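Local coordinates for protein TarM (Staphylococcus aureus subsp. aureus 21178, PDB 4X7R) that is a glycosyltransferase of the GT-B structural class, modelled with uridine-5'-diphosphate and sugar ligands bound, at residues L11-G16 and D48-A53; T40-G45 and M66-E71; L282-R287 and I299-N304. The protein carries 1 engineered substitution. All coordinates share one frame; numbering follows the deposited sequence.

Interaction 1: L11-G16 and D48-A53; sequences LDVNKG and DEIIKA. With SGN (2-deoxy-6-O-sulfo-2-(sulfoamino)-alpha-D-glucopyranose), chain C; UDP (uridine-5'-diphosphate), chain E.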
loop_
_atom_site.group_PDB
_atom_site.type_symbol
_atom_site.label_atom_id
_atom_site.label_comp_id
_atom_site.label_asym_id
_atom_site.label_seq_id
_atom_site.Cartn_x
_atom_site.Cartn_y
_atom_site.Cartn_z
ATOM N N LEU A 11 -0.249 -6.669 0.458
ATOM C CA LEU A 11 -1.201 -6.165 1.445
ATOM C C LEU A 11 -0.454 -6.115 2.763
ATOM O O LEU A 11 0.331 -7.009 3.062
ATOM C CB LEU A 11 -2.444 -7.062 1.601
ATOM C CG LEU A 11 -3.471 -7.082 0.463
ATOM C CD1 LEU A 11 -4.633 -7.970 0.830
ATOM C CD2 LEU A 11 -3.962 -5.660 0.100
ATOM N N ASP A 12 -0.667 -5.056 3.526
ATOM C CA ASP A 12 -0.090 -4.858 4.843
ATOM C C ASP A 12 -0.989 -3.962 5.691
ATOM O O ASP A 12 -1.902 -3.329 5.153
ATOM C CB ASP A 12 1.372 -4.346 4.787
ATOM C CG ASP A 12 2.224 -4.953 5.898
ATOM O OD1 ASP A 12 1.645 -5.506 6.859
ATOM O OD2 ASP A 12 3.461 -4.895 5.795
ATOM N N VAL A 13 -0.725 -3.910 7.007
ATOM C CA VAL A 13 -1.505 -3.183 8.021
ATOM C C VAL A 13 -1.347 -1.660 8.112
ATOM O O VAL A 13 -2.200 -1.013 8.738
ATOM C CB VAL A 13 -1.419 -3.838 9.423
ATOM C CG1 VAL A 13 -1.993 -5.248 9.406
ATOM C CG2 VAL A 13 0.014 -3.827 9.954
ATOM N N ASN A 14 -0.265 -1.070 7.625
ATOM C CA ASN A 14 -0.269 0.392 7.834
ATOM C C ASN A 14 -0.185 1.151 6.509
ATOM O O ASN A 14 0.681 2.004 6.334
ATOM C CB ASN A 14 0.784 0.829 8.892
ATOM C CG ASN A 14 0.440 0.645 10.381
ATOM O OD1 ASN A 14 1.213 1.066 11.257
ATOM N ND2 ASN A 14 -0.701 0.033 10.736
ATOM N N LYS A 15 -1.084 0.805 5.562
ATOM C CA LYS A 15 -1.093 1.365 4.205
ATOM C C LYS A 15 -2.054 2.548 3.980
ATOM O O LYS A 15 -2.846 2.901 4.855
ATOM C CB LYS A 15 -1.299 0.246 3.149
ATOM C CG LYS A 15 -0.222 -0.848 3.142
ATOM C CD LYS A 15 1.040 -0.413 2.413
ATOM C CE LYS A 15 2.234 -1.283 2.708
ATOM N NZ LYS A 15 2.745 -1.069 4.094
ATOM N N GLY A 16 -1.951 3.143 2.792
ATOM C CA GLY A 16 -2.722 4.294 2.352
ATOM C C GLY A 16 -3.910 3.980 1.467
ATOM O O GLY A 16 -4.529 2.913 1.573
ATOM N N ASP A 48 -0.694 -14.912 6.914
ATOM C CA ASP A 48 -1.880 -15.327 7.666
ATOM C C ASP A 48 -2.173 -14.337 8.804
ATOM O O ASP A 48 -3.321 -13.935 8.976
ATOM C CB ASP A 48 -1.684 -16.784 8.168
ATOM C CG ASP A 48 -2.797 -17.380 9.016
ATOM O OD1 ASP A 48 -3.993 -17.093 8.728
ATOM O OD2 ASP A 48 -2.479 -18.176 9.940
ATOM N N GLU A 49 -1.132 -13.877 9.513
ATOM C CA GLU A 49 -1.272 -12.894 10.596
ATOM C C GLU A 49 -1.638 -11.488 10.100
ATOM O O GLU A 49 -2.317 -10.750 10.828
ATOM C CB GLU A 49 -0.016 -12.850 11.486
ATOM C CG GLU A 49 0.221 -14.094 12.343
ATOM C CD GLU A 49 -0.990 -14.831 12.908
ATOM O OE1 GLU A 49 -1.330 -15.899 12.350
ATOM O OE2 GLU A 49 -1.579 -14.365 13.912
ATOM N N ILE A 50 -1.166 -11.099 8.888
ATOM C CA ILE A 50 -1.453 -9.779 8.293
ATOM C C ILE A 50 -2.956 -9.723 7.958
ATOM O O ILE A 50 -3.642 -8.773 8.350
ATOM C CB ILE A 50 -0.566 -9.485 7.041
ATOM C CG1 ILE A 50 0.980 -9.571 7.312
ATOM C CG2 ILE A 50 -0.977 -8.186 6.328
ATOM C CD1 ILE A 50 1.591 -8.560 8.305
ATOM N N ILE A 51 -3.457 -10.757 7.258
ATOM C CA ILE A 51 -4.854 -10.876 6.856
ATOM C C ILE A 51 -5.833 -10.814 8.049
ATOM O O ILE A 51 -6.765 -9.985 8.033
ATOM C CB ILE A 51 -5.075 -12.078 5.898
ATOM C CG1 ILE A 51 -4.210 -11.963 4.599
ATOM C CG2 ILE A 51 -6.562 -12.284 5.574
ATOM C CD1 ILE A 51 -4.266 -10.521 3.821
ATOM N N LYS A 52 -5.571 -11.625 9.108
ATOM C CA LYS A 52 -6.374 -11.653 10.327
ATOM C C LYS A 52 -6.442 -10.265 10.946
ATOM O O LYS A 52 -7.531 -9.832 11.318
ATOM C CB LYS A 52 -5.798 -12.642 11.367
ATOM C CG LYS A 52 -5.919 -14.114 11.019
ATOM C CD LYS A 52 -5.406 -14.967 12.179
ATOM C CE LYS A 52 -5.049 -16.386 11.799
ATOM N NZ LYS A 52 -6.243 -17.204 11.455
ATOM N N ALA A 53 -5.285 -9.553 11.029
ATOM C CA ALA A 53 -5.206 -8.206 11.601
ATOM C C ALA A 53 -6.036 -7.196 10.798
ATOM O O ALA A 53 -6.781 -6.430 11.401
ATOM C CB ALA A 53 -3.757 -7.754 11.681
HETATM C C1 SGN C . 3.833 2.638 -3.326
HETATM C C2 SGN C . 4.195 3.802 -2.359
HETATM C C3 SGN C . 3.982 3.403 -0.866
HETATM C C4 SGN C . 2.615 2.728 -0.634
HETATM C C5 SGN C . 2.341 1.627 -1.688
HETATM C C6 SGN C . 0.956 1.012 -1.511
HETATM N N2 SGN C . 5.578 4.244 -2.595
HETATM O O3 SGN C . 4.059 4.569 -0.020
HETATM O O4 SGN C . 2.549 2.160 0.690
HETATM O O5 SGN C . 2.481 2.152 -3.057
HETATM O O6 SGN C . -0.012 2.054 -1.623
HETATM S S1 SGN C . 5.625 5.740 -3.466
HETATM O O1S SGN C . 5.016 6.851 -2.606
HETATM O O2S SGN C . 4.842 5.625 -4.788
HETATM O O3S SGN C . 7.101 6.038 -3.765
HETATM S S2 SGN C . -0.981 2.339 -0.484
HETATM O O4S SGN C . -1.684 3.661 -0.830
HETATM O O5S SGN C . -0.282 2.474 0.866
HETATM O O6S SGN C . -1.963 1.169 -0.451
HETATM N N1 UDP E . -4.973 6.165 6.443
HETATM C C2 UDP E . -5.330 5.586 7.647
HETATM N N3 UDP E . -4.541 5.935 8.718
HETATM C C4 UDP E . -3.442 6.766 8.706
HETATM C C5 UDP E . -3.097 7.293 7.411
HETATM C C6 UDP E . -3.857 6.985 6.342
HETATM O O2 UDP E . -6.276 4.819 7.764
HETATM O O4 UDP E . -2.856 7.018 9.776
HETATM C "C1'" UDP E . -5.911 5.970 5.308
HETATM C "C2'" UDP E . -6.962 7.069 5.172
HETATM O "O2'" UDP E . -8.083 6.805 6.000
HETATM C "C3'" UDP E . -7.316 6.967 3.688
HETATM C "C4'" UDP E . -5.996 6.549 3.048
HETATM O "O4'" UDP E . -5.182 5.978 4.100
HETATM O "O3'" UDP E . -8.390 6.086 3.352
HETATM C "C5'" UDP E . -5.248 7.661 2.359
HETATM O "O5'" UDP E . -5.953 7.932 1.128
HETATM P PA UDP E . -5.614 9.116 0.099
HETATM O O1A UDP E . -6.337 8.869 -1.169
HETATM O O2A UDP E . -6.042 10.451 0.730
HETATM O O3A UDP E . -4.070 9.123 -0.145
HETATM P PB UDP E . -3.025 7.982 -0.570
HETATM O O1B UDP E . -3.672 7.038 -1.549
HETATM O O2B UDP E . -2.560 7.199 0.663
HETATM O O3B UDP E . -1.840 8.637 -1.253
#

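Interaction 2: T40-G45 and M66-E71; sequences TFDYKG and MYNVFE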
loop_
_atom_site.group_PDB
_atom_site.type_symbol
_atom_site.label_atom_id
_atom_site.label_comp_id
_atom_site.label_asym_id
_atom_site.label_seq_id
_atom_site.Cartn_x
_atom_site.Cartn_y
_atom_site.Cartn_z
ATOM N N THR A 40 -1.890 -10.832 -4.688
ATOM C CA THR A 40 -0.603 -10.225 -4.331
ATOM C C THR A 40 0.550 -11.083 -4.862
ATOM O O THR A 40 0.343 -12.253 -5.192
ATOM C CB THR A 40 -0.502 -9.906 -2.842
ATOM O OG1 THR A 40 -0.532 -11.127 -2.087
ATOM C CG2 THR A 40 -1.579 -8.928 -2.379
ATOM N N PHE A 41 1.764 -10.486 -4.964
ATOM C CA PHE A 41 2.927 -11.146 -5.546
ATOM C C PHE A 41 4.165 -11.136 -4.660
ATOM O O PHE A 41 5.152 -11.752 -5.016
ATOM C CB PHE A 41 3.228 -10.549 -6.956
ATOM C CG PHE A 41 2.028 -10.578 -7.885
ATOM C CD1 PHE A 41 1.681 -11.740 -8.566
ATOM C CD2 PHE A 41 1.242 -9.436 -8.073
ATOM C CE1 PHE A 41 0.555 -11.776 -9.407
ATOM C CE2 PHE A 41 0.116 -9.473 -8.900
ATOM C CZ PHE A 41 -0.228 -10.646 -9.559
ATOM N N ASP A 42 4.116 -10.494 -3.494
ATOM C CA ASP A 42 5.284 -10.470 -2.626
ATOM C C ASP A 42 5.361 -11.736 -1.761
ATOM O O ASP A 42 4.393 -12.501 -1.636
ATOM C CB ASP A 42 5.224 -9.234 -1.696
ATOM C CG ASP A 42 4.081 -9.322 -0.706
ATOM O OD1 ASP A 42 2.969 -9.721 -1.117
ATOM O OD2 ASP A 42 4.290 -8.972 0.474
ATOM N N TYR A 43 6.488 -11.868 -1.077
ATOM C CA TYR A 43 6.757 -12.952 -0.170
ATOM C C TYR A 43 6.740 -12.411 1.249
ATOM O O TYR A 43 7.463 -11.468 1.571
ATOM C CB TYR A 43 8.144 -13.595 -0.473
ATOM C CG TYR A 43 8.452 -14.685 0.529
ATOM C CD1 TYR A 43 7.831 -15.929 0.444
ATOM C CD2 TYR A 43 9.268 -14.433 1.630
ATOM C CE1 TYR A 43 8.071 -16.918 1.394
ATOM C CE2 TYR A 43 9.498 -15.404 2.598
ATOM C CZ TYR A 43 8.910 -16.651 2.470
ATOM O OH TYR A 43 9.104 -17.587 3.451
ATOM N N LYS A 44 5.939 -13.021 2.099
ATOM C CA LYS A 44 5.929 -12.739 3.537
ATOM C C LYS A 44 5.917 -14.103 4.211
ATOM O O LYS A 44 5.265 -15.018 3.712
ATOM C CB LYS A 44 4.683 -11.941 3.976
ATOM C CG LYS A 44 4.754 -10.456 3.655
ATOM C CD LYS A 44 3.646 -9.684 4.393
ATOM C CE LYS A 44 3.717 -8.193 4.104
ATOM N NZ LYS A 44 3.167 -7.861 2.763
ATOM N N GLY A 45 6.654 -14.222 5.306
ATOM C CA GLY A 45 6.685 -15.428 6.112
ATOM C C GLY A 45 5.442 -15.542 6.990
ATOM O O GLY A 45 5.059 -16.651 7.357
ATOM N N MET A 66 -7.342 -13.146 -0.138
ATOM C CA MET A 66 -6.091 -12.751 -0.746
ATOM C C MET A 66 -5.462 -13.986 -1.338
ATOM O O MET A 66 -5.165 -14.943 -0.619
ATOM C CB MET A 66 -5.123 -12.018 0.180
ATOM C CG MET A 66 -3.919 -11.461 -0.589
ATOM S SD MET A 66 -2.402 -11.205 0.376
ATOM C CE MET A 66 -2.114 -12.959 0.976
ATOM N N TYR A 67 -5.284 -13.985 -2.654
ATOM C CA TYR A 67 -4.545 -15.028 -3.367
ATOM C C TYR A 67 -3.104 -14.492 -3.511
ATOM O O TYR A 67 -2.917 -13.371 -3.959
ATOM C CB TYR A 67 -5.128 -15.263 -4.755
ATOM C CG TYR A 67 -6.520 -15.832 -4.718
ATOM C CD1 TYR A 67 -6.739 -17.180 -4.416
ATOM C CD2 TYR A 67 -7.627 -15.038 -5.021
ATOM C CE1 TYR A 67 -8.031 -17.722 -4.416
ATOM C CE2 TYR A 67 -8.919 -15.571 -5.025
ATOM C CZ TYR A 67 -9.118 -16.906 -4.705
ATOM O OH TYR A 67 -10.378 -17.431 -4.717
ATOM N N ASN A 68 -2.105 -15.254 -3.068
ATOM C CA ASN A 68 -0.710 -14.854 -3.162
ATOM C C ASN A 68 0.082 -15.956 -3.911
ATOM O O ASN A 68 -0.155 -17.138 -3.685
ATOM C CB ASN A 68 -0.144 -14.548 -1.776
ATOM C CG ASN A 68 1.337 -14.236 -1.791
ATOM O OD1 ASN A 68 2.201 -15.125 -1.651
ATOM N ND2 ASN A 68 1.662 -12.972 -2.014
ATOM N N VAL A 69 0.973 -15.559 -4.828
ATOM C CA VAL A 69 1.786 -16.468 -5.664
ATOM C C VAL A 69 2.604 -17.482 -4.832
ATOM O O VAL A 69 2.584 -18.652 -5.159
ATOM C CB VAL A 69 2.655 -15.699 -6.724
ATOM C CG1 VAL A 69 3.656 -14.747 -6.063
ATOM C CG2 VAL A 69 3.369 -16.671 -7.671
ATOM N N PHE A 70 3.328 -17.030 -3.781
ATOM C CA PHE A 70 4.118 -17.928 -2.924
ATOM C C PHE A 70 3.223 -18.812 -2.094
ATOM O O PHE A 70 3.489 -20.009 -2.013
ATOM C CB PHE A 70 5.157 -17.174 -2.079
ATOM C CG PHE A 70 6.127 -16.446 -2.976
ATOM C CD1 PHE A 70 7.026 -17.153 -3.777
ATOM C CD2 PHE A 70 6.045 -15.064 -3.137
ATOM C CE1 PHE A 70 7.864 -16.483 -4.674
ATOM C CE2 PHE A 70 6.899 -14.391 -4.021
ATOM C CZ PHE A 70 7.809 -15.098 -4.774
ATOM N N GLU A 71 2.106 -18.258 -1.568
ATOM C CA GLU A 71 1.124 -19.019 -0.769
ATOM C C GLU A 71 0.489 -20.155 -1.548
ATOM O O GLU A 71 0.272 -21.213 -0.985
ATOM C CB GLU A 71 0.023 -18.097 -0.197
ATOM C CG GLU A 71 0.543 -17.149 0.869
ATOM C CD GLU A 71 0.961 -17.775 2.187
ATOM O OE1 GLU A 71 0.294 -18.737 2.632
ATOM O OE2 GLU A 71 1.944 -17.285 2.788
HETATM O O HOH W 1 3.964 -14.724 0.619
#

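Interaction 3: L282-R287 and I299-N304; sequences LTEAQR and IFTISN. With 3YW ((2S)-2,3-dihydroxypropyl 2-acetamido-2-deoxy-alpha-D-glucopyranoside), chain F.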
loop_
_atom_site.group_PDB
_atom_site.type_symbol
_atom_site.label_atom_id
_atom_site.label_comp_id
_atom_site.label_asym_id
_atom_site.label_seq_id
_atom_site.Cartn_x
_atom_site.Cartn_y
_atom_site.Cartn_z
ATOM N N LEU A 282 -9.623 8.236 -11.944
ATOM C CA LEU A 282 -10.596 8.577 -10.927
ATOM C C LEU A 282 -11.403 9.837 -11.165
ATOM O O LEU A 282 -12.457 9.990 -10.539
ATOM C CB LEU A 282 -9.939 8.591 -9.539
ATOM C CG LEU A 282 -9.203 7.286 -9.119
ATOM C CD1 LEU A 282 -8.232 7.575 -7.976
ATOM C CD2 LEU A 282 -10.201 6.188 -8.745
ATOM N N THR A 283 -10.899 10.764 -12.007
ATOM C CA THR A 283 -11.620 12.027 -12.257
ATOM C C THR A 283 -11.771 12.257 -13.746
ATOM O O THR A 283 -11.028 11.666 -14.534
ATOM C CB THR A 283 -10.910 13.242 -11.565
ATOM O OG1 THR A 283 -9.691 13.482 -12.215
ATOM C CG2 THR A 283 -10.647 13.030 -10.061
ATOM N N GLU A 284 -12.765 13.085 -14.138
ATOM C CA GLU A 284 -12.997 13.434 -15.550
ATOM C C GLU A 284 -11.825 14.236 -16.106
ATOM O O GLU A 284 -11.449 14.045 -17.266
ATOM C CB GLU A 284 -14.318 14.235 -15.746
ATOM C CG GLU A 284 -15.584 13.476 -15.319
ATOM C CD GLU A 284 -15.980 12.238 -16.114
ATOM O OE1 GLU A 284 -15.415 12.019 -17.212
ATOM O OE2 GLU A 284 -16.844 11.471 -15.622
ATOM N N ALA A 285 -11.256 15.139 -15.297
ATOM C CA ALA A 285 -10.138 15.996 -15.746
ATOM C C ALA A 285 -8.914 15.194 -16.146
ATOM O O ALA A 285 -8.338 15.470 -17.191
ATOM C CB ALA A 285 -9.798 17.047 -14.684
ATOM N N GLN A 286 -8.570 14.140 -15.390
ATOM C CA GLN A 286 -7.425 13.299 -15.762
ATOM C C GLN A 286 -7.683 12.579 -17.068
ATOM O O GLN A 286 -6.761 12.444 -17.862
ATOM C CB GLN A 286 -7.062 12.286 -14.635
ATOM C CG GLN A 286 -5.734 11.536 -14.905
ATOM C CD GLN A 286 -5.187 10.751 -13.729
ATOM O OE1 GLN A 286 -5.891 10.422 -12.789
ATOM N NE2 GLN A 286 -3.914 10.396 -13.783
ATOM N N ARG A 287 -8.919 12.082 -17.286
ATOM C CA ARG A 287 -9.292 11.374 -18.521
ATOM C C ARG A 287 -9.095 12.270 -19.744
ATOM O O ARG A 287 -8.487 11.836 -20.731
ATOM C CB ARG A 287 -10.756 10.886 -18.457
ATOM C CG ARG A 287 -11.239 10.291 -19.765
ATOM C CD ARG A 287 -12.654 9.745 -19.653
ATOM N NE ARG A 287 -13.109 9.303 -20.972
ATOM C CZ ARG A 287 -13.701 10.107 -21.847
ATOM N NH1 ARG A 287 -13.936 11.382 -21.538
ATOM N NH2 ARG A 287 -14.064 9.645 -23.035
ATOM N N ILE A 299 -10.006 5.001 -22.174
ATOM C CA ILE A 299 -9.826 5.672 -20.890
ATOM C C ILE A 299 -11.213 5.970 -20.335
ATOM O O ILE A 299 -12.023 6.606 -21.004
ATOM C CB ILE A 299 -8.959 6.970 -21.032
ATOM C CG1 ILE A 299 -7.688 6.749 -21.903
ATOM C CG2 ILE A 299 -8.644 7.586 -19.663
ATOM C CD1 ILE A 299 -6.583 5.661 -21.382
ATOM N N PHE A 300 -11.486 5.506 -19.134
ATOM C CA PHE A 300 -12.795 5.676 -18.530
ATOM C C PHE A 300 -12.662 6.289 -17.161
ATOM O O PHE A 300 -11.710 5.985 -16.452
ATOM C CB PHE A 300 -13.518 4.300 -18.447
ATOM C CG PHE A 300 -13.633 3.595 -19.782
ATOM C CD1 PHE A 300 -14.575 4.004 -20.725
ATOM C CD2 PHE A 300 -12.780 2.541 -20.111
ATOM C CE1 PHE A 300 -14.685 3.346 -21.956
ATOM C CE2 PHE A 300 -12.891 1.882 -21.339
ATOM C CZ PHE A 300 -13.831 2.295 -22.258
ATOM N N THR A 301 -13.570 7.207 -16.814
ATOM C CA THR A 301 -13.556 7.816 -15.499
ATOM C C THR A 301 -14.483 7.028 -14.603
ATOM O O THR A 301 -15.658 6.850 -14.933
ATOM C CB THR A 301 -13.988 9.287 -15.543
ATOM O OG1 THR A 301 -13.007 10.043 -16.252
ATOM C CG2 THR A 301 -14.189 9.876 -14.137
ATOM N N ILE A 302 -13.952 6.511 -13.496
ATOM C CA ILE A 302 -14.782 5.858 -12.484
ATOM C C ILE A 302 -14.192 6.286 -11.146
ATOM O O ILE A 302 -13.072 5.920 -10.848
ATOM C CB ILE A 302 -14.921 4.291 -12.599
ATOM C CG1 ILE A 302 -15.323 3.818 -13.998
ATOM C CG2 ILE A 302 -15.909 3.752 -11.537
ATOM C CD1 ILE A 302 -15.439 2.282 -14.145
ATOM N N SER A 303 -14.928 7.038 -10.352
ATOM C CA SER A 303 -14.519 7.466 -9.006
ATOM C C SER A 303 -14.286 6.246 -8.113
ATOM O O SER A 303 -14.910 5.203 -8.322
ATOM C CB SER A 303 -15.652 8.263 -8.352
ATOM O OG SER A 303 -15.412 8.515 -6.973
ATOM N N ASN A 304 -13.473 6.418 -7.057
ATOM C CA ASN A 304 -13.360 5.385 -6.027
ATOM C C ASN A 304 -14.737 5.308 -5.383
ATOM O O ASN A 304 -15.438 6.338 -5.293
ATOM C CB ASN A 304 -12.418 5.830 -4.906
ATOM C CG ASN A 304 -10.970 5.640 -5.205
ATOM O OD1 ASN A 304 -10.557 4.565 -5.627
ATOM N ND2 ASN A 304 -10.185 6.702 -5.030
HETATM O O3A 3YW F . 1.266 4.821 -5.762
HETATM C C4A 3YW F . -2.079 5.095 -4.096
HETATM C C5A 3YW F . -0.649 5.427 -4.446
HETATM O O5 3YW F . -4.941 6.049 -4.696
HETATM C C6A 3YW F . -0.103 4.528 -5.527
HETATM C C5 3YW F . -6.017 6.598 -3.924
HETATM C C6 3YW F . -7.177 5.641 -4.062
HETATM C C4 3YW F . -6.297 8.016 -4.419
HETATM O O6 3YW F . -7.569 5.473 -5.417
HETATM C C3 3YW F . -5.084 8.882 -4.096
HETATM O O4 3YW F . -7.436 8.552 -3.755
HETATM O O3 3YW F . -5.257 10.223 -4.554
HETATM O O7 3YW F . -1.950 9.993 -5.849
HETATM C C7 3YW F . -1.834 9.751 -4.652
HETATM C C8 3YW F . -0.786 10.408 -3.806
HETATM N N2 3YW F . -2.639 8.893 -4.022
HETATM C C2 3YW F . -3.795 8.276 -4.652
HETATM C C1 3YW F . -3.701 6.741 -4.590
HETATM O O1 3YW F . -2.833 6.215 -3.626
HETATM O O2 3YW F . 0.152 5.312 -3.270
HETATM O O HOH W 2 -17.586 8.709 -15.239
HETATM O O HOH W 3 -13.730 6.834 -23.364
#

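Interaction 1: L11-G16 and D48-A53
The D12 carboxylate lies against I50, whose CD1 methyl comes to within 3.4 Å of D12 OD1 from one side of the carboxylate plane. The V13 backbone N reaches the same oxygen from the other side of that plane, donating from 2.9 Å on the anti side, 31° out of plane, so D12 OD1 sits between a polar and an apolar neighbour. The second flat group is the N14 amide: ND2 donates almost straight to V13 O at 2.7 Å, with the acceptor in the amide plane but the donor well above the V13 carbonyl plane. This bond holds the N14 amide against the preceding peptide.

The rest is mostly aliphatic, with backbone carbonyls among the partners. V13 carries CG1 beside its backbone N (chi1 -62°), and this branch rests on the CB of A53, about one turn along the helix from I50, at 3.8 Å. I50 CG2 sits close to L11 O, 3.7 Å away, and L11 CD1 meets I51 CD1 at 3.9 Å. L11 continues inward onto M66 and F23.

Residues 11-16 form the loop between strand 3-7 and helix 17-31 in the N-terminal Rossmann-like domain, and helix 47-56 packs against this loop through I50, I51 and A53. The far end of the loop faces the ligands. G16, the N-cap residue of helix 17-31, gives its N-H to SGN O5S at 2.6 Å, while its CA lies 3.4 Å from UDP O2B. M18 N and T19 N bind the same SGN, R326 binds both ligands, and G17 N binds UDP.

Interaction 2: T40-G45 and M66-E71
M66 meets T40 first: M66 SD lies 3.1 Å from T40 OG1 and also packs on the threonine CG2, the two side chains crossing at about a right angle. Y67 contributes its backbone, with Y67 O accepting from T40 N at 2.8 Å; its hydroxyl is bonded elsewhere, to K3.

N68 carries most of the polar load. With CG anti to the backbone N (chi1 175°), the amide swings across to the 40-45 loop, where ND2 spends its two hydrogens on T40 OG1 and on D42 O, the latter at 2.8 Å. Both acceptors lie close to the amide plane, so the amide is fixed in rotation. Its other end, OD1, caps the following helix, taking E71 N on a lone pair at 3.1 Å and F70 N more weakly. Water 1, which accepts from K44 N, stands 2.9 Å from the same oxygen.

V69 adds a weak backbone bond from its N to T40 O, and its CG1 branch presses on F41 O at 3.5 Å; the F41 side chain itself reaches the bound SUS. F70 packs against the loop, with V69 CG1 over one ring face, offset toward the rim, and D42 O at the ring edge, 3.4 Å from CD2, while Y43 turns its own edge to the F70 face in a T-shaped pair with planes 82° apart. F168 joins both rings, Y43 OH bonds to H152, and strand 175-182 closes round F70, tying this corner to the large antiparallel sheet. E71 lies farther off, its side chain against Y47.

T40 and N68 form the parallel bridge at the margin of a Rossmann-like parallel sheet, where the outermost strand 66-68 runs straight into helix 69-78, whose N-cap is N68.

Interaction 3: L282-R287 and I299-N304
Two direct hydrogen bonds join the helix start to the strand, and R287 and T301 supply them. R287 runs extended, with CG anti to its backbone N (chi1 173°), which brings NE to I299 O at 2.9 Å. The acceptor lies in the guanidinium plane, yet the donor stands 42° out of the carbonyl plane. T301 OG1 donates to T283 O from 3.1 Å, again from above the carbonyl plane.

Water 3 links R287 NH2 to I299 O, giving that oxygen a second donor, and water 2 bridges E284 OE2 and T301 O.

In the packing, the bent E284 side chain sets its carboxylate across T301, obliquely, OE2 3.4 Å from T301 CG2, while R287 CG rests on I299 CG2 at 3.7 Å. At the other end, L282 CD2 fits between I302 O and N304 OD1, the latter 3.5 Å away.

As for the ligand, N304 ND2 reaches 3YW O6 at 2.9 Å in a weak bond, O6 gives another weak one back to N304 OD1, and L282 CD1 touches the same oxygen. H249 and residues 403-406 also hydrogen-bond to 3YW.

T283, at the N-cap of helix 284-293, takes a weak bond from Q286 N. The helix links strand 278-281 to strand 299-301 at one edge of the sheet: a Rossmann-like beta-alpha-beta crossover, with the loop beyond lining the 3YW pocket.

How the interactions relate
Interactions 2 and 3 sit at opposite margins of one parallel sheet, nearest atoms about 17 Å apart, and both are partly buried. Interaction 2 pairs an edge strand and the capped helix it leads into with the neighbouring strand end and loop; interaction 3 lays a capped helix start on an edge strand. Asparagine and aromatic rings dominate interaction 2, whereas interaction 3 relies on arginine, threonine and water. Interaction 1 is a surface contact, mostly aliphatic and without a cross-segment hydrogen bond; it touches interaction 2 through a probable hydrogen bond from K44 NZ to L11 O and L11 packing on M66. All three border ligands: SGN and UDP, SUS, and 3YW respectively.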